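Local coordinates for protein motility-associated killing factor MakB (Vibrio cholerae serotype O1, PDB 6W1W) that probably acts as one component of a three-part cytotoxin that resembles the alpha-pore-forming toxins, at residues S173-V181 with L218-I229; I229-D240 with V343-I352. One frame throughout, in Å; residues are numbered along the deposited sequence.

Contact 1: S173-V181 with L218-I229; sequences SIASLGANV and LFTVGYSAYSTI
Leu177 drops onto Thr228 and Ile229 where the chain leaves helix 157-176 and passes beside the mixed beta sheet of this largely helical, alpha-pore-forming-toxin-like protein. Its CB lies 3.6 Å from Thr228 OG1, and CG stands farther from that hydroxyl. CG is anti to the carbonyl carbon (chi1 -36°), and the chain beyond it carries Leu177 CD1 over the backbone of helix 225-230, 3.4 Å from Thr228 O. Leu177 CD1 also packs on Ile229 CG1 at 3.8 Å. A branched aliphatic chain suits this place: it lies across Thr228 and Ile229 and adds to the greasy patch where Ile174 CG2 meets Ile229 CD1, their side chains crossing obliquely.

Farther on, the segment runs past the end of strand 209-220, the outermost strand at that edge of the sheet. Ala179 N approaches Phe219 O at 2.5 Å in hydrogen-bond geometry, a length too short to be taken literally. Phe219 O also receives a CA-H...O contact from Gly178 CA at 3.3 Å. With no side chain on Gly178, Leu218 CD1 can settle 3.6 Å from Gly178 CA, the leucine's CG being anti to its backbone N (chi1 -178°). Small Ala179 points its CB at the strand end, where it meets Val221 CG1 at 3.6 Å. Between strand and helix the chain turns through a loop in which Thr220 OG1 binds Tyr223 O. Ser224 then N-caps the helix: Ser224 OG accepts from Ser227 N at 3.0 Å.

Contact 2: I229-D240 with V343-I352; sequences ISSAKEVQQDLD and VLVNTLNNTI
Leu239 and Ile352 meet through their CD1 methyls, 4.0 Å apart, where helix 233-245 lies against the hairpin made by strands 338-346 and 351-354. The apolar contacts form a continuous row. Leu239 is forked: CD1 serves Ile352, while Leu239 CD2 reaches Thr347 CG2 at 3.8 Å, with the two side chains crossing at about a right angle. Both branches also approach Val345 CG1. Ile352 CG1 is anti to the carbonyl carbon (chi1 -63°), and the CD1 it carries touches Ile229 CG2 as well as the leucine. Ile229 extends the row to Val343, tip to tip, with Ile229 CD1 4.1 Å from Val343 CG2. Val345 and Ile352 point their branched side chains from the strands at the helix, and the fork of Leu239 lets one residue meet both strands.

Polar groups approach across the contact at Asn350. Its side chain and that of Leu239 slide past each other in opposite directions, with Asn350 OD1 3.7 Å from Leu239 CB. Asn350 ND2 lies 2.8 Å from Asp240 OD1, but the angle is poor for a hydrogen bond and the carboxylate and amide planes are 44° apart.

The turn has bonds of its own. Asn350 has a left-handed backbone, which asparagine tolerates well, and together with Thr351 it faces Asn346 in a G1 beta bulge. Asn346 N donates to Thr351 O at 3.0 Å. Cohesion between helix and hairpin therefore rests mainly on dispersion and hydrophobic burial, while the hydrogen bonds serve to shape the turn.

How the contacts relate
Ile229, on the shared helix 225-230, belongs to both contacts: in contact 1 it receives the chain leaving helix 157-176 beside strand 209-220, one outermost strand of the sheet, and in contact 2 it faces the hairpin that holds the other, 351-354. The centres lie 14 Å apart, contact 1 nearer the centre of the chain, and both are only partly buried. Contact 1 mixes aliphatic packing with a backbone approach to strand 209-220. Contact 2 adds helix 233-245 and sets both helices on the sheet through methyl groups, with polar groups at the hairpin turn. Val235 joins the contacts by touching Ser173 and Ile174, and Ser173 OG makes a weak hydrogen bond to Asp238 OD2.

Contact 1: S173-V181 with L218-I229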
ATOM      1  N   SER A 173       4.389   9.143  15.057  1.00105.18           N
ATOM      2  CA  SER A 173       5.751   8.905  15.526  1.00113.77           C
ATOM      3  C   SER A 173       6.120   7.428  15.438  1.00104.39           C
ATOM      4  O   SER A 173       7.277   7.100  15.143  1.00 90.81           O
ATOM      5  CB  SER A 173       5.937   9.436  16.954  1.00104.44           C
ATOM      6  OG  SER A 173       5.340   8.601  17.928  1.00100.85           O
ATOM      7  N   ILE A 174       5.159   6.526  15.667  1.00 92.44           N
ATOM      8  CA  ILE A 174       5.398   5.115  15.389  1.00 84.62           C
ATOM      9  C   ILE A 174       5.577   4.889  13.895  1.00 90.02           C
ATOM     10  O   ILE A 174       6.231   3.925  13.482  1.00 97.13           O
ATOM     11  CB  ILE A 174       4.252   4.242  15.945  1.00 80.13           C
ATOM     12  CG1 ILE A 174       4.042   4.525  17.434  1.00 94.98           C
ATOM     13  CG2 ILE A 174       4.532   2.757  15.728  1.00 80.32           C
ATOM     14  CD1 ILE A 174       3.027   3.613  18.108  1.00 80.99           C
ATOM     15  N   ALA A 175       5.019   5.771  13.065  1.00111.95           N
ATOM     16  CA  ALA A 175       5.180   5.635  11.625  1.00106.89           C
ATOM     17  C   ALA A 175       6.565   6.077  11.172  1.00103.33           C
ATOM     18  O   ALA A 175       7.039   5.630  10.122  1.00107.23           O
ATOM     19  CB  ALA A 175       4.105   6.443  10.902  1.00109.07           C
ATOM     20  N   SER A 176       7.226   6.952  11.937  1.00115.23           N
ATOM     21  CA  SER A 176       8.554   7.412  11.542  1.00108.24           C
ATOM     22  C   SER A 176       9.598   6.316  11.697  1.00103.38           C
ATOM     23  O   SER A 176      10.575   6.286  10.939  1.00107.34           O
ATOM     24  CB  SER A 176       8.950   8.640  12.357  1.00105.74           C
ATOM     25  OG  SER A 176       8.096   9.734  12.060  1.00120.55           O
ATOM     26  N   LEU A 177       9.409   5.403  12.654  1.00 99.62           N
ATOM     27  CA  LEU A 177      10.358   4.315  12.855  1.00104.12           C
ATOM     28  C   LEU A 177      10.394   3.343  11.685  1.00105.10           C
ATOM     29  O   LEU A 177      11.325   2.532  11.610  1.00110.14           O
ATOM     30  CB  LEU A 177      10.024   3.551  14.135  1.00 91.65           C
ATOM     31  CG  LEU A 177       9.506   4.389  15.304  1.00 95.44           C
ATOM     32  CD1 LEU A 177       9.122   3.503  16.479  1.00 97.85           C
ATOM     33  CD2 LEU A 177      10.530   5.432  15.720  1.00 94.93           C
ATOM     34  N   GLY A 178       9.419   3.408  10.777  1.00 94.01           N
ATOM     35  CA  GLY A 178       9.343   2.443   9.691  1.00 84.35           C
ATOM     36  C   GLY A 178      10.331   2.743   8.569  1.00 86.99           C
ATOM     37  O   GLY A 178      10.558   3.894   8.190  1.00 84.19           O
ATOM     38  N   ALA A 179      10.903   1.673   8.023  1.00 92.41           N
ATOM     39  CA  ALA A 179      11.853   1.787   6.928  1.00 95.71           C
ATOM     40  C   ALA A 179      11.160   2.219   5.641  1.00110.81           C
ATOM     41  O   ALA A 179      10.003   1.873   5.381  1.00113.65           O
ATOM     42  CB  ALA A 179      12.557   0.450   6.695  1.00 86.95           C
ATOM     43  N   ASN A 180      11.885   2.977   4.827  1.00125.30           N
ATOM     44  CA  ASN A 180      11.420   3.348   3.498  1.00137.67           C
ATOM     45  C   ASN A 180      11.830   2.274   2.499  1.00140.39           C
ATOM     46  O   ASN A 180      12.976   1.814   2.508  1.00138.45           O
ATOM     47  CB  ASN A 180      11.983   4.707   3.084  1.00148.02           C
ATOM     48  CG  ASN A 180      11.284   5.859   3.776  1.00151.47           C
ATOM     49  OD1 ASN A 180      10.093   5.785   4.078  1.00151.62           O
ATOM     50  ND2 ASN A 180      12.023   6.934   4.031  1.00147.16           N
ATOM     51  N   VAL A 181      10.891   1.877   1.647  1.00146.44           N
ATOM     52  CA  VAL A 181      11.138   0.856   0.636  1.00142.91           C
ATOM     53  C   VAL A 181      11.558   1.561  -0.650  1.00146.76           C
ATOM     54  O   VAL A 181      10.760   2.273  -1.268  1.00152.12           O
ATOM     55  CB  VAL A 181       9.904  -0.026   0.414  1.00119.21           C
ATOM     56  CG1 VAL A 181      10.316  -1.369  -0.169  1.00112.41           C
ATOM     57  CG2 VAL A 181       9.132  -0.204   1.721  1.00105.05           C
ATOM     58  N   LEU A 218       4.259  -2.255  10.269  1.00114.41           N
ATOM     59  CA  LEU A 218       5.481  -1.476  10.403  1.00 97.52           C
ATOM     60  C   LEU A 218       6.590  -2.204   9.656  1.00 87.29           C
ATOM     61  O   LEU A 218       6.745  -3.421   9.805  1.00 91.58           O
ATOM     62  CB  LEU A 218       5.842  -1.287  11.882  1.00 94.83           C
ATOM     63  CG  LEU A 218       7.078  -0.455  12.234  1.00 99.80           C
ATOM     64  CD1 LEU A 218       6.855   1.017  11.930  1.00 80.66           C
ATOM     65  CD2 LEU A 218       7.452  -0.659  13.696  1.00 98.58           C
ATOM     66  N   PHE A 219       7.341  -1.472   8.838  1.00 79.87           N
ATOM     67  CA  PHE A 219       8.402  -2.059   8.026  1.00 88.94           C
ATOM     68  C   PHE A 219       9.767  -1.754   8.648  1.00 98.67           C
ATOM     69  O   PHE A 219      10.155  -0.586   8.770  1.00 88.70           O
ATOM     70  CB  PHE A 219       8.330  -1.542   6.586  1.00 92.03           C
ATOM     71  CG  PHE A 219       7.168  -2.083   5.804  1.00109.01           C
ATOM     72  CD1 PHE A 219       6.557  -1.311   4.826  1.00128.70           C
ATOM     73  CD2 PHE A 219       6.686  -3.364   6.036  1.00113.88           C
ATOM     74  CE1 PHE A 219       5.482  -1.804   4.100  1.00131.15           C
ATOM     75  CE2 PHE A 219       5.610  -3.863   5.312  1.00114.08           C
ATOM     76  CZ  PHE A 219       5.010  -3.083   4.345  1.00124.38           C
ATOM     77  N   THR A 220      10.497  -2.804   9.025  1.00 88.09           N
ATOM     78  CA  THR A 220      11.834  -2.673   9.586  1.00108.75           C
ATOM     79  C   THR A 220      12.835  -3.418   8.710  1.00126.61           C
ATOM     80  O   THR A 220      12.505  -4.435   8.096  1.00126.13           O
ATOM     81  CB  THR A 220      11.896  -3.210  11.027  1.00104.30           C
ATOM     82  OG1 THR A 220      11.541  -4.599  11.043  1.00113.65           O
ATOM     83  CG2 THR A 220      10.944  -2.436  11.927  1.00 95.90           C
ATOM     84  N   VAL A 221      14.068  -2.906   8.660  1.00143.26           N
ATOM     85  CA  VAL A 221      15.058  -3.442   7.726  1.00129.27           C
ATOM     86  C   VAL A 221      15.779  -4.649   8.314  1.00117.93           C
ATOM     87  O   VAL A 221      15.924  -5.678   7.647  1.00112.93           O
ATOM     88  CB  VAL A 221      16.048  -2.341   7.303  1.00127.06           C
ATOM     89  CG1 VAL A 221      15.494  -1.564   6.124  1.00126.28           C
ATOM     90  CG2 VAL A 221      16.347  -1.412   8.473  1.00130.40           C
ATOM     91  N   GLY A 222      16.251  -4.548   9.555  1.00101.53           N
ATOM     92  CA  GLY A 222      17.041  -5.619  10.131  1.00 93.65           C
ATOM     93  C   GLY A 222      16.726  -5.938  11.579  1.00108.32           C
ATOM     94  O   GLY A 222      16.875  -7.083  12.015  1.00100.63           O
ATOM     95  N   TYR A 223      16.301  -4.936  12.341  1.00110.26           N
ATOM     96  CA  TYR A 223      15.936  -5.148  13.729  1.00 94.54           C
ATOM     97  C   TYR A 223      14.460  -5.525  13.834  1.00103.01           C
ATOM     98  O   TYR A 223      13.725  -5.555  12.844  1.00109.57           O
ATOM     99  CB  TYR A 223      16.255  -3.906  14.559  1.00 93.53           C
ATOM    100  CG  TYR A 223      15.970  -2.589  13.877  1.00 93.03           C
ATOM    101  CD1 TYR A 223      16.921  -1.983  13.063  1.00 94.17           C
ATOM    102  CD2 TYR A 223      14.765  -1.934  14.073  1.00 89.73           C
ATOM    103  CE1 TYR A 223      16.669  -0.771  12.453  1.00102.69           C
ATOM    104  CE2 TYR A 223      14.506  -0.722  13.470  1.00 90.18           C
ATOM    105  CZ  TYR A 223      15.458  -0.145  12.659  1.00104.95           C
ATOM    106  OH  TYR A 223      15.193   1.064  12.055  1.00113.00           O
ATOM    107  N   SER A 224      14.017  -5.825  15.051  1.00109.33           N
ATOM    108  CA  SER A 224      12.629  -6.184  15.293  1.00103.24           C
ATOM    109  C   SER A 224      11.785  -4.931  15.493  1.00111.03           C
ATOM    110  O   SER A 224      12.288  -3.862  15.849  1.00110.00           O
ATOM    111  CB  SER A 224      12.503  -7.095  16.518  1.00111.28           C
ATOM    112  OG  SER A 224      12.517  -6.353  17.723  1.00114.87           O
ATOM    113  N   ALA A 225      10.478  -5.076  15.257  1.00 95.39           N
ATOM    114  CA  ALA A 225       9.575  -3.947  15.436  1.00 86.84           C
ATOM    115  C   ALA A 225       9.449  -3.561  16.904  1.00 96.49           C
ATOM    116  O   ALA A 225       9.349  -2.369  17.221  1.00 83.64           O
ATOM    117  CB  ALA A 225       8.207  -4.272  14.847  1.00 88.83           C
ATOM    118  N   TYR A 226       9.458  -4.544  17.810  1.00102.04           N
ATOM    119  CA  TYR A 226       9.446  -4.228  19.237  1.00103.79           C
ATOM    120  C   TYR A 226      10.660  -3.394  19.626  1.00106.09           C
ATOM    121  O   TYR A 226      10.544  -2.438  20.405  1.00102.17           O
ATOM    122  CB  TYR A 226       9.401  -5.511  20.067  1.00 94.39           C
ATOM    123  CG  TYR A 226       9.382  -5.275  21.559  1.00 91.80           C
ATOM    124  CD1 TYR A 226       8.222  -4.881  22.205  1.00103.41           C
ATOM    125  CD2 TYR A 226      10.523  -5.453  22.326  1.00109.38           C
ATOM    126  CE1 TYR A 226       8.202  -4.667  23.576  1.00123.06           C
ATOM    127  CE2 TYR A 226      10.513  -5.240  23.698  1.00107.38           C
ATOM    128  CZ  TYR A 226       9.351  -4.849  24.318  1.00114.68           C
ATOM    129  OH  TYR A 226       9.335  -4.638  25.678  1.00110.04           O
ATOM    130  N   SER A 227      11.832  -3.732  19.075  1.00110.70           N
ATOM    131  CA  SER A 227      13.064  -3.040  19.448  1.00108.27           C
ATOM    132  C   SER A 227      12.993  -1.555  19.119  1.00105.04           C
ATOM    133  O   SER A 227      13.404  -0.711  19.924  1.00110.41           O
ATOM    134  CB  SER A 227      14.266  -3.682  18.750  1.00106.68           C
ATOM    135  OG  SER A 227      14.673  -4.876  19.394  1.00110.58           O
ATOM    136  N   THR A 228      12.478  -1.211  17.942  1.00 94.16           N
ATOM    137  CA  THR A 228      12.494   0.184  17.528  1.00 99.90           C
ATOM    138  C   THR A 228      11.415   0.996  18.235  1.00105.85           C
ATOM    139  O   THR A 228      11.579   2.207  18.413  1.00115.62           O
ATOM    140  CB  THR A 228      12.350   0.273  16.004  1.00117.69           C
ATOM    141  OG1 THR A 228      12.636   1.607  15.558  1.00 90.57           O
ATOM    142  CG2 THR A 228      10.948  -0.137  15.551  1.00113.90           C
ATOM    143  N   ILE A 229      10.330   0.351  18.667  1.00103.71           N
ATOM    144  CA  ILE A 229       9.218   1.080  19.276  1.00111.92           C
ATOM    145  C   ILE A 229       9.482   1.337  20.753  1.00100.10           C
ATOM    146  O   ILE A 229       9.339   2.467  21.234  1.00 92.01           O
ATOM    147  CB  ILE A 229       7.890   0.321  19.071  1.00103.02           C
ATOM    148  CG1 ILE A 229       7.530   0.234  17.589  1.00 95.80           C
ATOM    149  CG2 ILE A 229       6.763   0.988  19.870  1.00 85.71           C
ATOM    150  CD1 ILE A 229       6.292  -0.625  17.302  1.00 81.53           C
TER

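Contact 2: I229-D240 with V343-I352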
ATOM      1  N   ILE A 229      10.330   0.351  18.667  1.00103.71           N
ATOM      2  CA  ILE A 229       9.218   1.080  19.276  1.00111.92           C
ATOM      3  C   ILE A 229       9.482   1.337  20.753  1.00100.10           C
ATOM      4  O   ILE A 229       9.339   2.467  21.234  1.00 92.01           O
ATOM      5  CB  ILE A 229       7.890   0.321  19.071  1.00103.02           C
ATOM      6  CG1 ILE A 229       7.530   0.234  17.589  1.00 95.80           C
ATOM      7  CG2 ILE A 229       6.763   0.988  19.870  1.00 85.71           C
ATOM      8  CD1 ILE A 229       6.292  -0.625  17.302  1.00 81.53           C
ATOM      9  N   SER A 230       9.851   0.291  21.501  1.00 96.26           N
ATOM     10  CA  SER A 230      10.099   0.452  22.930  1.00109.48           C
ATOM     11  C   SER A 230      11.260   1.404  23.198  1.00101.75           C
ATOM     12  O   SER A 230      11.251   2.126  24.200  1.00111.88           O
ATOM     13  CB  SER A 230      10.355  -0.910  23.578  1.00 93.11           C
ATOM     14  OG  SER A 230      11.248  -1.686  22.805  1.00100.03           O
ATOM     15  N   SER A 231      12.245   1.442  22.303  1.00100.71           N
ATOM     16  CA  SER A 231      13.405   2.315  22.430  1.00107.16           C
ATOM     17  C   SER A 231      13.204   3.686  21.795  1.00106.96           C
ATOM     18  O   SER A 231      14.123   4.507  21.829  1.00106.58           O
ATOM     19  CB  SER A 231      14.632   1.653  21.806  1.00 99.17           C
ATOM     20  OG  SER A 231      15.060   2.359  20.651  1.00108.33           O
ATOM     21  N   ALA A 232      12.046   3.951  21.201  1.00 97.00           N
ATOM     22  CA  ALA A 232      11.749   5.277  20.675  1.00109.74           C
ATOM     23  C   ALA A 232      11.217   6.139  21.811  1.00112.13           C
ATOM     24  O   ALA A 232      10.242   5.764  22.474  1.00 98.17           O
ATOM     25  CB  ALA A 232      10.740   5.196  19.533  1.00113.60           C
ATOM     26  N   LYS A 233      11.859   7.285  22.047  1.00120.26           N
ATOM     27  CA  LYS A 233      11.444   8.170  23.131  1.00126.23           C
ATOM     28  C   LYS A 233      10.294   9.084  22.733  1.00124.74           C
ATOM     29  O   LYS A 233       9.497   9.472  23.595  1.00123.26           O
ATOM     30  CB  LYS A 233      12.623   9.009  23.627  1.00123.31           C
ATOM     31  CG  LYS A 233      13.141  10.022  22.622  1.00152.35           C
ATOM     32  CD  LYS A 233      14.257  10.858  23.225  1.00162.01           C
ATOM     33  CE  LYS A 233      15.407   9.984  23.690  1.00168.29           C
ATOM     34  NZ  LYS A 233      15.993   9.203  22.566  1.00163.36           N
ATOM     35  N   GLU A 234      10.185   9.444  21.454  1.00116.19           N
ATOM     36  CA  GLU A 234       9.024  10.216  21.021  1.00134.10           C
ATOM     37  C   GLU A 234       7.733   9.449  21.270  1.00125.29           C
ATOM     38  O   GLU A 234       6.725  10.036  21.680  1.00120.63           O
ATOM     39  CB  GLU A 234       9.141  10.581  19.543  1.00152.37           C
ATOM     40  CG  GLU A 234      10.286  11.517  19.221  1.00174.76           C
ATOM     41  CD  GLU A 234      10.326  11.891  17.753  1.00182.52           C
ATOM     42  OE1 GLU A 234       9.469  11.394  16.987  1.00153.76           O
ATOM     43  OE2 GLU A 234      11.217  12.683  17.371  1.00198.51           O
ATOM     44  N   VAL A 235       7.748   8.134  21.032  1.00111.71           N
ATOM     45  CA  VAL A 235       6.564   7.317  21.284  1.00102.88           C
ATOM     46  C   VAL A 235       6.179   7.379  22.756  1.00112.49           C
ATOM     47  O   VAL A 235       4.996   7.483  23.102  1.00108.21           O
ATOM     48  CB  VAL A 235       6.805   5.867  20.824  1.00100.04           C
ATOM     49  CG1 VAL A 235       5.610   4.992  21.179  1.00 90.08           C
ATOM     50  CG2 VAL A 235       7.088   5.821  19.332  1.00101.53           C
ATOM     51  N   GLN A 236       7.170   7.326  23.646  1.00114.44           N
ATOM     52  CA  GLN A 236       6.887   7.382  25.073  1.00109.94           C
ATOM     53  C   GLN A 236       6.467   8.770  25.540  1.00101.81           C
ATOM     54  O   GLN A 236       5.798   8.884  26.573  1.00102.80           O
ATOM     55  CB  GLN A 236       8.103   6.903  25.864  1.00114.89           C
ATOM     56  CG  GLN A 236       8.112   5.407  26.131  1.00118.45           C
ATOM     57  CD  GLN A 236       7.012   4.978  27.087  1.00119.80           C
ATOM     58  OE1 GLN A 236       6.338   5.811  27.701  1.00109.98           O
ATOM     59  NE2 GLN A 236       6.825   3.669  27.219  1.00115.90           N
ATOM     60  N   GLN A 237       6.833   9.822  24.806  1.00104.74           N
ATOM     61  CA  GLN A 237       6.390  11.168  25.158  1.00115.82           C
ATOM     62  C   GLN A 237       4.969  11.437  24.689  1.00133.94           C
ATOM     63  O   GLN A 237       4.240  12.202  25.334  1.00133.73           O
ATOM     64  CB  GLN A 237       7.342  12.215  24.573  1.00121.72           C
ATOM     65  CG  GLN A 237       8.746  12.190  25.174  1.00138.82           C
ATOM     66  CD  GLN A 237       9.707  13.121  24.455  1.00142.71           C
ATOM     67  OE1 GLN A 237       9.291  14.085  23.809  1.00143.00           O
ATOM     68  NE2 GLN A 237      10.998  12.831  24.558  1.00139.61           N
ATOM     69  N   ASP A 238       4.564  10.829  23.569  1.00137.05           N
ATOM     70  CA  ASP A 238       3.175  10.903  23.130  1.00119.02           C
ATOM     71  C   ASP A 238       2.283  10.000  23.970  1.00105.56           C
ATOM     72  O   ASP A 238       1.148  10.369  24.290  1.00118.79           O
ATOM     73  CB  ASP A 238       3.067  10.536  21.649  1.00118.19           C
ATOM     74  CG  ASP A 238       3.743  11.555  20.746  1.00131.27           C
ATOM     75  OD1 ASP A 238       3.875  12.724  21.168  1.00131.21           O
ATOM     76  OD2 ASP A 238       4.135  11.192  19.615  1.00127.66           O
ATOM     77  N   LEU A 239       2.783   8.817  24.340  1.00 99.90           N
ATOM     78  CA  LEU A 239       2.023   7.923  25.208  1.00100.87           C
ATOM     79  C   LEU A 239       1.730   8.565  26.559  1.00108.85           C
ATOM     80  O   LEU A 239       0.615   8.452  27.079  1.00 98.68           O
ATOM     81  CB  LEU A 239       2.784   6.612  25.402  1.00100.54           C
ATOM     82  CG  LEU A 239       2.515   5.486  24.402  1.00116.80           C
ATOM     83  CD1 LEU A 239       3.668   4.487  24.384  1.00116.17           C
ATOM     84  CD2 LEU A 239       1.207   4.790  24.742  1.00113.70           C
ATOM     85  N   ASP A 240       2.722   9.232  27.153  1.00118.94           N
ATOM     86  CA  ASP A 240       2.517   9.826  28.471  1.00113.36           C
ATOM     87  C   ASP A 240       1.638  11.065  28.387  1.00108.91           C
ATOM     88  O   ASP A 240       0.792  11.290  29.259  1.00115.89           O
ATOM     89  CB  ASP A 240       3.862  10.165  29.118  1.00126.78           C
ATOM     90  CG  ASP A 240       4.525   8.961  29.765  1.00135.83           C
ATOM     91  OD1 ASP A 240       3.945   7.856  29.716  1.00137.23           O
ATOM     92  OD2 ASP A 240       5.629   9.123  30.326  1.00142.40           O
ATOM     93  N   VAL A 343       3.436  -6.452  17.944  1.00 89.56           N
ATOM     94  CA  VAL A 343       3.623  -5.712  19.186  1.00 95.31           C
ATOM     95  C   VAL A 343       2.356  -4.912  19.468  1.00103.09           C
ATOM     96  O   VAL A 343       1.827  -4.245  18.572  1.00109.07           O
ATOM     97  CB  VAL A 343       4.864  -4.797  19.120  1.00 86.69           C
ATOM     98  CG1 VAL A 343       5.336  -4.631  17.684  1.00 74.38           C
ATOM     99  CG2 VAL A 343       4.579  -3.443  19.749  1.00 80.99           C
ATOM    100  N   LEU A 344       1.863  -4.998  20.704  1.00 93.07           N
ATOM    101  CA  LEU A 344       0.667  -4.281  21.133  1.00 86.33           C
ATOM    102  C   LEU A 344       1.076  -3.057  21.946  1.00 87.87           C
ATOM    103  O   LEU A 344       1.696  -3.189  23.007  1.00 92.24           O
ATOM    104  CB  LEU A 344      -0.247  -5.197  21.949  1.00 80.13           C
ATOM    105  CG  LEU A 344      -1.313  -4.545  22.838  1.00 87.05           C
ATOM    106  CD1 LEU A 344      -2.291  -3.704  22.030  1.00 82.50           C
ATOM    107  CD2 LEU A 344      -2.059  -5.597  23.642  1.00 94.12           C
ATOM    108  N   VAL A 345       0.710  -1.873  21.459  1.00 84.16           N
ATOM    109  CA  VAL A 345       0.935  -0.615  22.163  1.00 82.09           C
ATOM    110  C   VAL A 345      -0.341  -0.306  22.944  1.00 90.24           C
ATOM    111  O   VAL A 345      -1.282   0.291  22.417  1.00108.63           O
ATOM    112  CB  VAL A 345       1.300   0.519  21.200  1.00 81.40           C
ATOM    113  CG1 VAL A 345       1.661   1.774  21.972  1.00 79.41           C
ATOM    114  CG2 VAL A 345       2.439   0.104  20.289  1.00 73.64           C
ATOM    115  N   ASN A 346      -0.367  -0.697  24.215  1.00 92.95           N
ATOM    116  CA  ASN A 346      -1.541  -0.535  25.071  1.00101.61           C
ATOM    117  C   ASN A 346      -1.477   0.831  25.756  1.00105.48           C
ATOM    118  O   ASN A 346      -0.684   1.029  26.681  1.00118.87           O
ATOM    119  CB  ASN A 346      -1.592  -1.671  26.092  1.00103.69           C
ATOM    120  CG  ASN A 346      -2.881  -1.696  26.899  1.00104.76           C
ATOM    121  OD1 ASN A 346      -3.524  -0.668  27.112  1.00 96.21           O
ATOM    122  ND2 ASN A 346      -3.259  -2.887  27.365  1.00105.22           N
ATOM    123  N   THR A 347      -2.332   1.765  25.326  1.00 90.12           N
ATOM    124  CA  THR A 347      -2.253   3.137  25.819  1.00 87.49           C
ATOM    125  C   THR A 347      -2.985   3.361  27.137  1.00 97.36           C
ATOM    126  O   THR A 347      -2.715   4.363  27.811  1.00105.73           O
ATOM    127  CB  THR A 347      -2.799   4.125  24.780  1.00 86.61           C
ATOM    128  OG1 THR A 347      -4.226   4.020  24.715  1.00104.20           O
ATOM    129  CG2 THR A 347      -2.200   3.848  23.408  1.00 96.79           C
ATOM    130  N   LEU A 348      -3.904   2.481  27.525  1.00100.38           N
ATOM    131  CA  LEU A 348      -4.503   2.615  28.847  1.00124.91           C
ATOM    132  C   LEU A 348      -3.628   2.015  29.943  1.00120.56           C
ATOM    133  O   LEU A 348      -4.011   2.062  31.117  1.00102.82           O
ATOM    134  CB  LEU A 348      -5.910   1.994  28.876  1.00133.19           C
ATOM    135  CG  LEU A 348      -6.143   0.522  28.520  1.00138.82           C
ATOM    136  CD1 LEU A 348      -6.892  -0.184  29.641  1.00138.44           C
ATOM    137  CD2 LEU A 348      -6.907   0.385  27.206  1.00127.22           C
ATOM    138  N   ASN A 349      -2.461   1.468  29.586  1.00123.71           N
ATOM    139  CA  ASN A 349      -1.494   0.965  30.553  1.00120.11           C
ATOM    140  C   ASN A 349      -0.088   1.511  30.343  1.00117.12           C
ATOM    141  O   ASN A 349       0.797   1.211  31.151  1.00117.39           O
ATOM    142  CB  ASN A 349      -1.438  -0.572  30.509  1.00120.70           C
ATOM    143  CG  ASN A 349      -2.699  -1.219  31.047  1.00143.76           C
ATOM    144  OD1 ASN A 349      -2.840  -1.423  32.253  1.00150.17           O
ATOM    145  ND2 ASN A 349      -3.620  -1.555  30.152  1.00159.70           N
ATOM    146  N   ASN A 350       0.141   2.298  29.290  1.00120.22           N
ATOM    147  CA  ASN A 350       1.472   2.745  28.868  1.00109.70           C
ATOM    148  C   ASN A 350       2.438   1.585  28.650  1.00105.55           C
ATOM    149  O   ASN A 350       3.654   1.769  28.699  1.00111.21           O
ATOM    150  CB  ASN A 350       2.073   3.745  29.856  1.00121.32           C
ATOM    151  CG  ASN A 350       1.661   5.174  29.565  1.00141.82           C
ATOM    152  OD1 ASN A 350       1.143   5.480  28.488  1.00150.22           O
ATOM    153  ND2 ASN A 350       1.908   6.064  30.519  1.00144.96           N
ATOM    154  N   THR A 351       1.914   0.391  28.390  1.00105.98           N
ATOM    155  CA  THR A 351       2.718  -0.809  28.213  1.00102.88           C
ATOM    156  C   THR A 351       2.905  -1.113  26.730  1.00 95.25           C
ATOM    157  O   THR A 351       2.058  -0.780  25.899  1.00 99.66           O
ATOM    158  CB  THR A 351       2.065  -2.003  28.916  1.00107.61           C
ATOM    159  OG1 THR A 351       0.713  -2.139  28.466  1.00124.86           O
ATOM    160  CG2 THR A 351       2.049  -1.784  30.410  1.00109.80           C
ATOM    161  N   ILE A 352       4.033  -1.747  26.406  1.00 91.56           N
ATOM    162  CA  ILE A 352       4.387  -2.123  25.035  1.00 86.76           C
ATOM    163  C   ILE A 352       4.882  -3.563  25.091  1.00 95.55           C
ATOM    164  O   ILE A 352       6.031  -3.818  25.470  1.00127.73           O
ATOM    165  CB  ILE A 352       5.445  -1.200  24.419  1.00 78.52           C
ATOM    166  CG1 ILE A 352       4.915   0.229  24.310  1.00 78.78           C
ATOM    167  CG2 ILE A 352       5.896  -1.716  23.058  1.00 76.73           C
ATOM    168  CD1 ILE A 352       5.911   1.194  23.726  1.00 82.86           C
TER